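Local coordinates for pesticidal crystal protein Cry4Aa (Bacillus thuringiensis, PDB 2C9K) that binds midgut epithelial cells of insects and brings about their colloid-osmotic lysis, acting as a mosquito-larvicidal, pore-forming toxin, at residues D49-T54 and L140-Q145; S82-H87 and R104-L109; F379-T384 and P425-Y430. All coordinates share one frame; numbering follows the deposited sequence.

Contact 1: residues D49-T54 and L140-Q145; sequences DFITQT and LSSYAQ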
loop_
_atom_site.group_PDB
_atom_site.type_symbol
_atom_site.label_atom_id
_atom_site.label_comp_id
_atom_site.label_asym_id
_atom_site.label_seq_id
_atom_site.Cartn_x
_atom_site.Cartn_y
_atom_site.Cartn_z
ATOM N N ASP A 49 -15.599 9.395 12.595
ATOM C CA ASP A 49 -14.195 9.767 12.554
ATOM C C ASP A 49 -13.636 9.573 11.151
ATOM O O ASP A 49 -12.906 10.427 10.644
ATOM C CB ASP A 49 -13.390 8.938 13.546
ATOM C CG ASP A 49 -13.800 9.195 14.974
ATOM O OD1 ASP A 49 -14.219 10.333 15.275
ATOM O OD2 ASP A 49 -13.692 8.266 15.803
ATOM N N PHE A 50 -13.979 8.454 10.520
ATOM C CA PHE A 50 -13.495 8.193 9.172
ATOM C C PHE A 50 -14.007 9.263 8.212
ATOM O O PHE A 50 -13.250 9.795 7.408
ATOM C CB PHE A 50 -13.940 6.804 8.683
ATOM C CG PHE A 50 -13.171 5.653 9.293
ATOM C CD1 PHE A 50 -13.299 4.372 8.768
ATOM C CD2 PHE A 50 -12.344 5.845 10.401
ATOM C CE1 PHE A 50 -12.621 3.295 9.332
ATOM C CE2 PHE A 50 -11.660 4.777 10.980
ATOM C CZ PHE A 50 -11.799 3.497 10.444
ATOM N N ILE A 51 -15.293 9.586 8.310
ATOM C CA ILE A 51 -15.894 10.587 7.433
ATOM C C ILE A 51 -15.434 12.008 7.759
ATOM O O ILE A 51 -15.093 12.781 6.865
ATOM C CB ILE A 51 -17.438 10.531 7.489
ATOM C CG1 ILE A 51 -17.923 9.135 7.118
ATOM C CG2 ILE A 51 -18.031 11.537 6.519
ATOM C CD1 ILE A 51 -19.417 9.012 7.111
ATOM N N THR A 52 -15.426 12.350 9.036
ATOM C CA THR A 52 -15.003 13.677 9.435
ATOM C C THR A 52 -13.567 13.941 9.003
ATOM O O THR A 52 -13.260 15.004 8.468
ATOM C CB THR A 52 -15.119 13.847 10.948
ATOM O OG1 THR A 52 -16.486 13.667 11.332
ATOM C CG2 THR A 52 -14.654 15.227 11.374
ATOM N N GLN A 53 -12.692 12.966 9.222
ATOM C CA GLN A 53 -11.291 13.132 8.856
ATOM C C GLN A 53 -11.118 13.335 7.354
ATOM O O GLN A 53 -10.323 14.170 6.922
ATOM C CB GLN A 53 -10.447 11.935 9.318
ATOM C CG GLN A 53 -8.942 12.188 9.184
ATOM C CD GLN A 53 -8.085 11.047 9.697
ATOM O OE1 GLN A 53 -6.858 11.146 9.720
ATOM N NE2 GLN A 53 -8.723 9.956 10.104
ATOM N N THR A 54 -11.857 12.576 6.558
ATOM C CA THR A 54 -11.763 12.725 5.117
ATOM C C THR A 54 -12.245 14.117 4.716
ATOM O O THR A 54 -11.580 14.823 3.953
ATOM C CB THR A 54 -12.611 11.664 4.404
ATOM O OG1 THR A 54 -11.987 10.389 4.560
ATOM C CG2 THR A 54 -12.750 11.985 2.922
ATOM N N LEU A 140 -16.298 6.661 1.480
ATOM C CA LEU A 140 -15.530 5.573 0.886
ATOM C C LEU A 140 -14.731 4.750 1.885
ATOM O O LEU A 140 -14.742 3.526 1.820
ATOM C CB LEU A 140 -14.580 6.108 -0.191
ATOM C CG LEU A 140 -13.705 5.044 -0.876
ATOM C CD1 LEU A 140 -14.587 4.041 -1.605
ATOM C CD2 LEU A 140 -12.747 5.698 -1.846
ATOM N N SER A 141 -14.036 5.400 2.810
ATOM C CA SER A 141 -13.246 4.638 3.768
ATOM C C SER A 141 -14.120 3.711 4.620
ATOM O O SER A 141 -13.719 2.592 4.929
ATOM C CB SER A 141 -12.400 5.572 4.652
ATOM O OG SER A 141 -13.173 6.261 5.610
ATOM N N SER A 142 -15.310 4.163 4.998
ATOM C CA SER A 142 -16.220 3.327 5.783
ATOM C C SER A 142 -16.771 2.243 4.850
ATOM O O SER A 142 -16.973 1.089 5.241
ATOM C CB SER A 142 -17.368 4.176 6.333
ATOM O OG SER A 142 -16.867 5.266 7.089
ATOM N N TYR A 143 -17.019 2.629 3.605
ATOM C CA TYR A 143 -17.515 1.702 2.612
ATOM C C TYR A 143 -16.574 0.508 2.563
ATOM O O TYR A 143 -17.008 -0.645 2.588
ATOM C CB TYR A 143 -17.538 2.371 1.242
ATOM C CG TYR A 143 -17.999 1.461 0.127
ATOM C CD1 TYR A 143 -19.355 1.280 -0.136
ATOM C CD2 TYR A 143 -17.082 0.762 -0.649
ATOM C CE1 TYR A 143 -19.785 0.435 -1.146
ATOM C CE2 TYR A 143 -17.505 -0.095 -1.660
ATOM C CZ TYR A 143 -18.859 -0.251 -1.906
ATOM O OH TYR A 143 -19.286 -1.082 -2.921
ATOM N N ALA A 144 -15.279 0.799 2.493
ATOM C CA ALA A 144 -14.252 -0.231 2.412
ATOM C C ALA A 144 -14.333 -1.241 3.541
ATOM O O ALA A 144 -14.397 -2.439 3.282
ATOM C CB ALA A 144 -12.862 0.408 2.368
ATOM N N GLN A 145 -14.325 -0.779 4.786
ATOM C CA GLN A 145 -14.410 -1.703 5.908
ATOM C C GLN A 145 -15.625 -2.616 5.763
ATOM O O GLN A 145 -15.539 -3.818 6.008
ATOM C CB GLN A 145 -14.486 -0.938 7.226
ATOM C CG GLN A 145 -13.181 -0.276 7.634
ATOM C CD GLN A 145 -12.037 -1.268 7.750
ATOM O OE1 GLN A 145 -12.232 -2.399 8.186
ATOM N NE2 GLN A 145 -10.836 -0.842 7.370
#

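Contact 2: residues S82-H87 and R104-L109; sequences STYHNH and RTQIQL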
loop_
_atom_site.group_PDB
_atom_site.type_symbol
_atom_site.label_atom_id
_atom_site.label_comp_id
_atom_site.label_asym_id
_atom_site.label_seq_id
_atom_site.Cartn_x
_atom_site.Cartn_y
_atom_site.Cartn_z
ATOM N N SER A 82 -21.339 -9.898 15.187
ATOM C CA SER A 82 -21.148 -10.507 16.497
ATOM C C SER A 82 -21.845 -11.860 16.620
ATOM O O SER A 82 -21.252 -12.833 17.084
ATOM C CB SER A 82 -21.659 -9.569 17.588
ATOM O OG SER A 82 -20.922 -8.360 17.602
ATOM N N THR A 83 -23.109 -11.917 16.207
ATOM C CA THR A 83 -23.882 -13.154 16.268
ATOM C C THR A 83 -23.239 -14.211 15.374
ATOM O O THR A 83 -23.062 -15.361 15.778
ATOM C CB THR A 83 -25.337 -12.927 15.809
ATOM O OG1 THR A 83 -25.954 -11.933 16.638
ATOM C CG2 THR A 83 -26.131 -14.219 15.901
ATOM N N TYR A 84 -22.899 -13.812 14.154
ATOM C CA TYR A 84 -22.259 -14.711 13.205
ATOM C C TYR A 84 -20.963 -15.240 13.803
ATOM O O TYR A 84 -20.674 -16.438 13.746
ATOM C CB TYR A 84 -21.934 -13.966 11.912
ATOM C CG TYR A 84 -20.938 -14.690 11.033
ATOM C CD1 TYR A 84 -21.346 -15.710 10.182
ATOM C CD2 TYR A 84 -19.579 -14.374 11.080
ATOM C CE1 TYR A 84 -20.434 -16.398 9.402
ATOM C CE2 TYR A 84 -18.658 -15.060 10.305
ATOM C CZ TYR A 84 -19.094 -16.069 9.467
ATOM O OH TYR A 84 -18.197 -16.756 8.692
ATOM N N HIS A 85 -20.179 -14.326 14.366
ATOM C CA HIS A 85 -18.901 -14.676 14.965
ATOM C C HIS A 85 -19.042 -15.703 16.087
ATOM O O HIS A 85 -18.209 -16.598 16.215
ATOM C CB HIS A 85 -18.209 -13.418 15.495
ATOM C CG HIS A 85 -16.851 -13.673 16.070
ATOM N ND1 HIS A 85 -15.857 -14.320 15.369
ATOM C CD2 HIS A 85 -16.315 -13.346 17.269
ATOM C CE1 HIS A 85 -14.767 -14.379 16.111
ATOM N NE2 HIS A 85 -15.017 -13.794 17.268
ATOM N N ASN A 86 -20.095 -15.574 16.892
ATOM C CA ASN A 86 -20.318 -16.503 17.999
ATOM C C ASN A 86 -20.668 -17.902 17.507
ATOM O O ASN A 86 -19.994 -18.869 17.858
ATOM C CB ASN A 86 -21.431 -15.998 18.926
ATOM C CG ASN A 86 -21.034 -14.750 19.690
ATOM O OD1 ASN A 86 -19.899 -14.621 20.145
ATOM N ND2 ASN A 86 -21.977 -13.833 19.849
ATOM N N HIS A 87 -21.717 -18.008 16.698
ATOM C CA HIS A 87 -22.142 -19.302 16.171
ATOM C C HIS A 87 -20.981 -20.041 15.514
ATOM O O HIS A 87 -20.923 -21.275 15.522
ATOM C CB HIS A 87 -23.278 -19.107 15.165
ATOM C CG HIS A 87 -24.489 -18.452 15.753
ATOM N ND1 HIS A 87 -25.133 -18.946 16.867
ATOM C CD2 HIS A 87 -25.167 -17.340 15.388
ATOM C CE1 HIS A 87 -26.157 -18.165 17.163
ATOM N NE2 HIS A 87 -26.201 -17.184 16.281
ATOM N N ARG A 104 -24.838 -22.238 8.310
ATOM C CA ARG A 104 -25.281 -21.854 6.981
ATOM C C ARG A 104 -26.430 -20.847 6.992
ATOM O O ARG A 104 -26.596 -20.074 6.043
ATOM C CB ARG A 104 -25.669 -23.108 6.189
ATOM C CG ARG A 104 -24.464 -23.978 5.864
ATOM C CD ARG A 104 -24.783 -25.138 4.941
ATOM N NE ARG A 104 -25.374 -26.265 5.651
ATOM C CZ ARG A 104 -25.341 -27.516 5.206
ATOM N NH1 ARG A 104 -24.742 -27.791 4.055
ATOM N NH2 ARG A 104 -25.897 -28.493 5.914
ATOM N N THR A 105 -27.217 -20.845 8.063
ATOM C CA THR A 105 -28.335 -19.913 8.164
ATOM C C THR A 105 -27.805 -18.546 8.597
ATOM O O THR A 105 -28.256 -17.507 8.106
ATOM C CB THR A 105 -29.394 -20.419 9.184
ATOM O OG1 THR A 105 -30.561 -19.591 9.119
ATOM C CG2 THR A 105 -28.838 -20.387 10.595
ATOM N N GLN A 106 -26.833 -18.566 9.509
ATOM C CA GLN A 106 -26.207 -17.351 10.032
ATOM C C GLN A 106 -25.426 -16.653 8.917
ATOM O O GLN A 106 -25.395 -15.425 8.840
ATOM C CB GLN A 106 -25.270 -17.714 11.183
ATOM C CG GLN A 106 -24.889 -16.558 12.079
ATOM C CD GLN A 106 -26.088 -15.898 12.726
ATOM O OE1 GLN A 106 -27.025 -16.567 13.151
ATOM N NE2 GLN A 106 -26.056 -14.577 12.818
ATOM N N ILE A 107 -24.792 -17.444 8.056
ATOM C CA ILE A 107 -24.050 -16.895 6.932
ATOM C C ILE A 107 -25.048 -16.156 6.035
ATOM O O ILE A 107 -24.747 -15.095 5.490
ATOM C CB ILE A 107 -23.352 -18.019 6.121
ATOM C CG1 ILE A 107 -22.178 -18.585 6.923
ATOM C CG2 ILE A 107 -22.881 -17.491 4.776
ATOM C CD1 ILE A 107 -21.431 -19.706 6.222
ATOM N N GLN A 108 -26.244 -16.722 5.902
ATOM C CA GLN A 108 -27.295 -16.130 5.083
ATOM C C GLN A 108 -27.690 -14.733 5.552
ATOM O O GLN A 108 -27.983 -13.859 4.736
ATOM C CB GLN A 108 -28.536 -17.023 5.085
ATOM C CG GLN A 108 -28.348 -18.371 4.416
ATOM C CD GLN A 108 -29.650 -19.148 4.307
ATOM O OE1 GLN A 108 -29.677 -20.270 3.796
ATOM N NE2 GLN A 108 -30.740 -18.550 4.786
ATOM N N LEU A 109 -27.716 -14.529 6.865
ATOM C CA LEU A 109 -28.076 -13.226 7.417
ATOM C C LEU A 109 -26.975 -12.198 7.183
ATOM O O LEU A 109 -27.252 -11.059 6.801
ATOM C CB LEU A 109 -28.370 -13.334 8.916
ATOM C CG LEU A 109 -29.657 -14.059 9.310
ATOM C CD1 LEU A 109 -29.823 -14.003 10.822
ATOM C CD2 LEU A 109 -30.847 -13.410 8.618
#

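Contact 3: residues F379-T384 and P425-Y430; sequences FITNGT and PTYDNY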
loop_
_atom_site.group_PDB
_atom_site.type_symbol
_atom_site.label_atom_id
_atom_site.label_comp_id
_atom_site.label_asym_id
_atom_site.label_seq_id
_atom_site.Cartn_x
_atom_site.Cartn_y
_atom_site.Cartn_z
ATOM N N PHE A 379 14.038 6.957 14.668
ATOM C CA PHE A 379 13.620 5.879 15.541
ATOM C C PHE A 379 13.696 4.631 14.679
ATOM O O PHE A 379 12.764 4.278 13.957
ATOM C CB PHE A 379 12.218 6.128 16.076
ATOM C CG PHE A 379 12.178 7.155 17.169
ATOM C CD1 PHE A 379 12.946 6.986 18.321
ATOM C CD2 PHE A 379 11.383 8.293 17.053
ATOM C CE1 PHE A 379 12.925 7.934 19.343
ATOM C CE2 PHE A 379 11.354 9.247 18.069
ATOM C CZ PHE A 379 12.129 9.067 19.219
ATOM N N ILE A 380 14.866 4.007 14.755
ATOM C CA ILE A 380 15.239 2.811 14.012
ATOM C C ILE A 380 14.815 1.514 14.695
ATOM O O ILE A 380 14.589 1.477 15.906
ATOM C CB ILE A 380 16.771 2.818 13.819
ATOM C CG1 ILE A 380 17.153 4.011 12.936
ATOM C CG2 ILE A 380 17.258 1.500 13.257
ATOM C CD1 ILE A 380 18.633 4.282 12.828
ATOM N N THR A 381 14.689 0.455 13.905
ATOM C CA THR A 381 14.327 -0.845 14.442
ATOM C C THR A 381 15.220 -1.906 13.809
ATOM O O THR A 381 15.503 -1.854 12.608
ATOM C CB THR A 381 12.834 -1.192 14.163
ATOM O OG1 THR A 381 12.506 -2.431 14.803
ATOM C CG2 THR A 381 12.563 -1.312 12.658
ATOM N N ASN A 382 15.684 -2.857 14.613
ATOM C CA ASN A 382 16.534 -3.918 14.087
ATOM C C ASN A 382 15.882 -5.274 14.289
ATOM O O ASN A 382 16.481 -6.305 14.011
ATOM C CB ASN A 382 17.912 -3.902 14.755
ATOM C CG ASN A 382 17.868 -4.318 16.217
ATOM O OD1 ASN A 382 18.889 -4.291 16.899
ATOM N ND2 ASN A 382 16.691 -4.706 16.703
ATOM N N GLY A 383 14.654 -5.267 14.789
ATOM C CA GLY A 383 13.957 -6.514 15.006
ATOM C C GLY A 383 13.939 -6.980 16.447
ATOM O O GLY A 383 13.048 -7.744 16.821
ATOM N N THR A 384 14.900 -6.545 17.260
ATOM C CA THR A 384 14.923 -6.972 18.660
ATOM C C THR A 384 14.840 -5.814 19.649
ATOM O O THR A 384 14.504 -6.012 20.817
ATOM C CB THR A 384 16.187 -7.825 18.992
ATOM O OG1 THR A 384 17.307 -6.970 19.253
ATOM C CG2 THR A 384 16.526 -8.740 17.827
ATOM N N PRO A 425 4.218 3.924 16.694
ATOM C CA PRO A 425 5.155 2.881 16.283
ATOM C C PRO A 425 6.266 2.567 17.272
ATOM O O PRO A 425 6.829 3.453 17.919
ATOM C CB PRO A 425 5.724 3.418 14.972
ATOM C CG PRO A 425 4.652 4.275 14.477
ATOM C CD PRO A 425 4.183 4.993 15.692
ATOM N N THR A 426 6.568 1.281 17.361
ATOM C CA THR A 426 7.636 0.778 18.209
ATOM C C THR A 426 8.481 -0.111 17.301
ATOM O O THR A 426 8.093 -0.366 16.168
ATOM C CB THR A 426 7.076 -0.031 19.412
ATOM O OG1 THR A 426 6.171 -1.037 18.941
ATOM C CG2 THR A 426 6.352 0.896 20.383
ATOM N N TYR A 427 9.626 -0.581 17.774
ATOM C CA TYR A 427 10.484 -1.424 16.943
ATOM C C TYR A 427 9.780 -2.724 16.556
ATOM O O TYR A 427 10.075 -3.324 15.527
ATOM C CB TYR A 427 11.761 -1.755 17.703
ATOM C CG TYR A 427 11.507 -2.637 18.898
ATOM C CD1 TYR A 427 11.632 -4.022 18.808
ATOM C CD2 TYR A 427 11.091 -2.091 20.108
ATOM C CE1 TYR A 427 11.348 -4.839 19.900
ATOM C CE2 TYR A 427 10.803 -2.895 21.203
ATOM C CZ TYR A 427 10.931 -4.264 21.097
ATOM O OH TYR A 427 10.640 -5.045 22.198
ATOM N N ASP A 428 8.847 -3.148 17.398
ATOM C CA ASP A 428 8.107 -4.386 17.198
ATOM C C ASP A 428 6.647 -4.150 16.803
ATOM O O ASP A 428 5.808 -5.047 16.916
ATOM C CB ASP A 428 8.149 -5.213 18.478
ATOM C CG ASP A 428 7.379 -4.559 19.609
ATOM O OD1 ASP A 428 7.717 -3.416 19.987
ATOM O OD2 ASP A 428 6.423 -5.179 20.117
ATOM N N ASN A 429 6.338 -2.937 16.356
ATOM C CA ASN A 429 4.984 -2.617 15.928
ATOM C C ASN A 429 4.955 -1.353 15.088
ATOM O O ASN A 429 4.705 -0.269 15.611
ATOM C CB ASN A 429 4.062 -2.448 17.130
ATOM C CG ASN A 429 2.608 -2.310 16.724
ATOM O OD1 ASN A 429 2.291 -2.272 15.532
ATOM N ND2 ASN A 429 1.716 -2.236 17.708
ATOM N N TYR A 430 5.211 -1.498 13.788
ATOM C CA TYR A 430 5.221 -0.371 12.859
ATOM C C TYR A 430 4.721 -0.855 11.497
ATOM O O TYR A 430 5.036 -1.966 11.075
ATOM C CB TYR A 430 6.640 0.197 12.740
ATOM C CG TYR A 430 7.640 -0.788 12.188
ATOM C CD1 TYR A 430 8.012 -0.756 10.847
ATOM C CD2 TYR A 430 8.170 -1.798 12.993
ATOM C CE1 TYR A 430 8.882 -1.710 10.322
ATOM C CE2 TYR A 430 9.036 -2.752 12.480
ATOM C CZ TYR A 430 9.385 -2.704 11.147
ATOM O OH TYR A 430 10.224 -3.661 10.628
#

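Contact 1: residues D49-T54 and L140-Q145
F50 and S141 mark the place where the two segments come nearest, with 6.5 Å between F50 CA and S141 CA. The segments run roughly antiparallel, their directions 147° apart, and their axes close to 8.9 Å, a separation consistent with the small side chains of S141 and S142 on the facing side. F50 leans across this gap and does most of the touching. Its CB meets both hydroxyl oxygens, S141 OG at 3.2 Å and S142 OG at 3.7 Å. S141 OG sits between its own backbone N and carbonyl carbon (chi1 74°), and in that position it is turned to the base of the phenyl group. Further out, F50 CE1 lies 4.0 Å from Q145 CG. That methylene reaches the ring at its edge, in its plane, while the Q145 amide plane stands 68° from that of the ring. I51 adds a looser touch from its CG1 to S142 OG at 4.0 Å. One turn on from F50, T54 folds its hydroxyl back on its own helix, where OG1 donates to F50 O at 3.2 Å. The backbone N of T54 reaches the same oxygen from the opposite face of the carbonyl plane, so one acceptor holds two donors. Y6 and W47 set their rings against F50, and I67 and A70 of helix 64-74 touch I51; behind the serine helix, V236 of helix 222-240 meets L140 and A144. The contact therefore belongs to the interior of the N-terminal helical bundle, with helix 140-164 probably in the central place it takes in related Cry toxins. F50 packs by its CB and ring edge beside two serine hydroxyls and one methylene, with no directional bond between the two segments, while T54 spends its polar group within its own turn.

Contact 2: residues S82-H87 and R104-L109
Y84, lying against Q106 and I107, sends its OH to a hydrogen bond with OE1 of Q156 on helix 140-164, so the phenol spans from one helix pair to a third helix. The CG of Y84 is anti to its N (chi1 164°), which lays the ring along the flank of the helix pair, toward helix 140-164. There Y84 CE1 meets I107 CG1 at 3.7 Å, the methylene arriving at the ring edge, in its plane. Q106 is the side chain that fills the gap between the helices. Its chain bends at chi2 (59°), and its CG comes to 3.4 Å from Y84 CA, the two side chains running obliquely to each other. Beyond the bend the amide lies between T83 and H87, about at right angles to both side chains: the NE2 end is beside T83 CG2, the OE1 end beside the H87 ring, whose plane is turned 41° from the amide. Helices 77-89 and 103-123 are antiparallel neighbours in the N-terminal helical bundle. They meet here largely through buried Q106, which touches by CG and both amide ends without a hydrogen bond to the facing segment; the hydroxyls find partners outside it, Y84 at Q156 and T83 at N79 O.

Contact 3: residues F379-T384 and P425-Y430
T381 spreads its three side-chain atoms over the loop that faces it. CB lies 3.6 Å from Y427 CA, at the point where the two backbones are nearest, with T381 CA 4.6 Å from Y427 CA. With its OG1 anti to the backbone N (chi1 -175°), the hydroxyl is delivered to the loop, and T381 OG1 donates to Y427 O at 2.7 Å. The bond meets the carbonyl well to one side, the C=O...donor angle being 106°, and not far out of the carbonyl plane. The third atom, CG2, turns to Y430: it stands 4.2 Å from the centroid of that ring, off-centre, in a CH-pi contact, and lies nearest to CZ and CE2. One threonine thus bonds to the backbone of one tyrosine and packs on the ring of another. The Y427 ring itself reaches past T381 to the loop that joins strands 373-381 and 386-392, where Y427 CE1 is 3.5 Å from T384 O; L386 of strand 386-392 also touches this tyrosine. The facing loop is folded into a type I beta turn from T426 to N429. T426 N donates to N429 O at 3.0 Å and N429 N to T426 O at 3.1 Å, and T426 OG1 bonds to D428 OD1 from above the carboxylate plane. Further along, N429 OD1 takes the backbone N of L412 and K413. T381 closes strand 373-381, whose sheet has the strand order 3-2-1-4 of a Greek key. This sheet and its loop are part of the middle, beta-prism domain of the three-domain Cry toxins, and the contact joins the end of strand 373-381 to the loop before strand 432-440.

In the fold
Contacts 1 and 2 both lie in the N-terminal helical domain, their centres 25 Å apart and their nearest atoms about 12 Å; in sequence, contact 2 falls wholly between the two segments of contact 1. Helix 140-164 links them: it supplies residues 140-145 to contact 1 and, farther along, Q156 to the tyrosine of contact 2. The disulfide C125-C132 lies on the path from helix 103-123 to that helix. Contact 3 comes later in the chain, in the middle beta domain, with its centre 28 Å from that of contact 1 and 38 Å from that of contact 2. None of the three touches another; two belong to the helical domain and one to the beta domain.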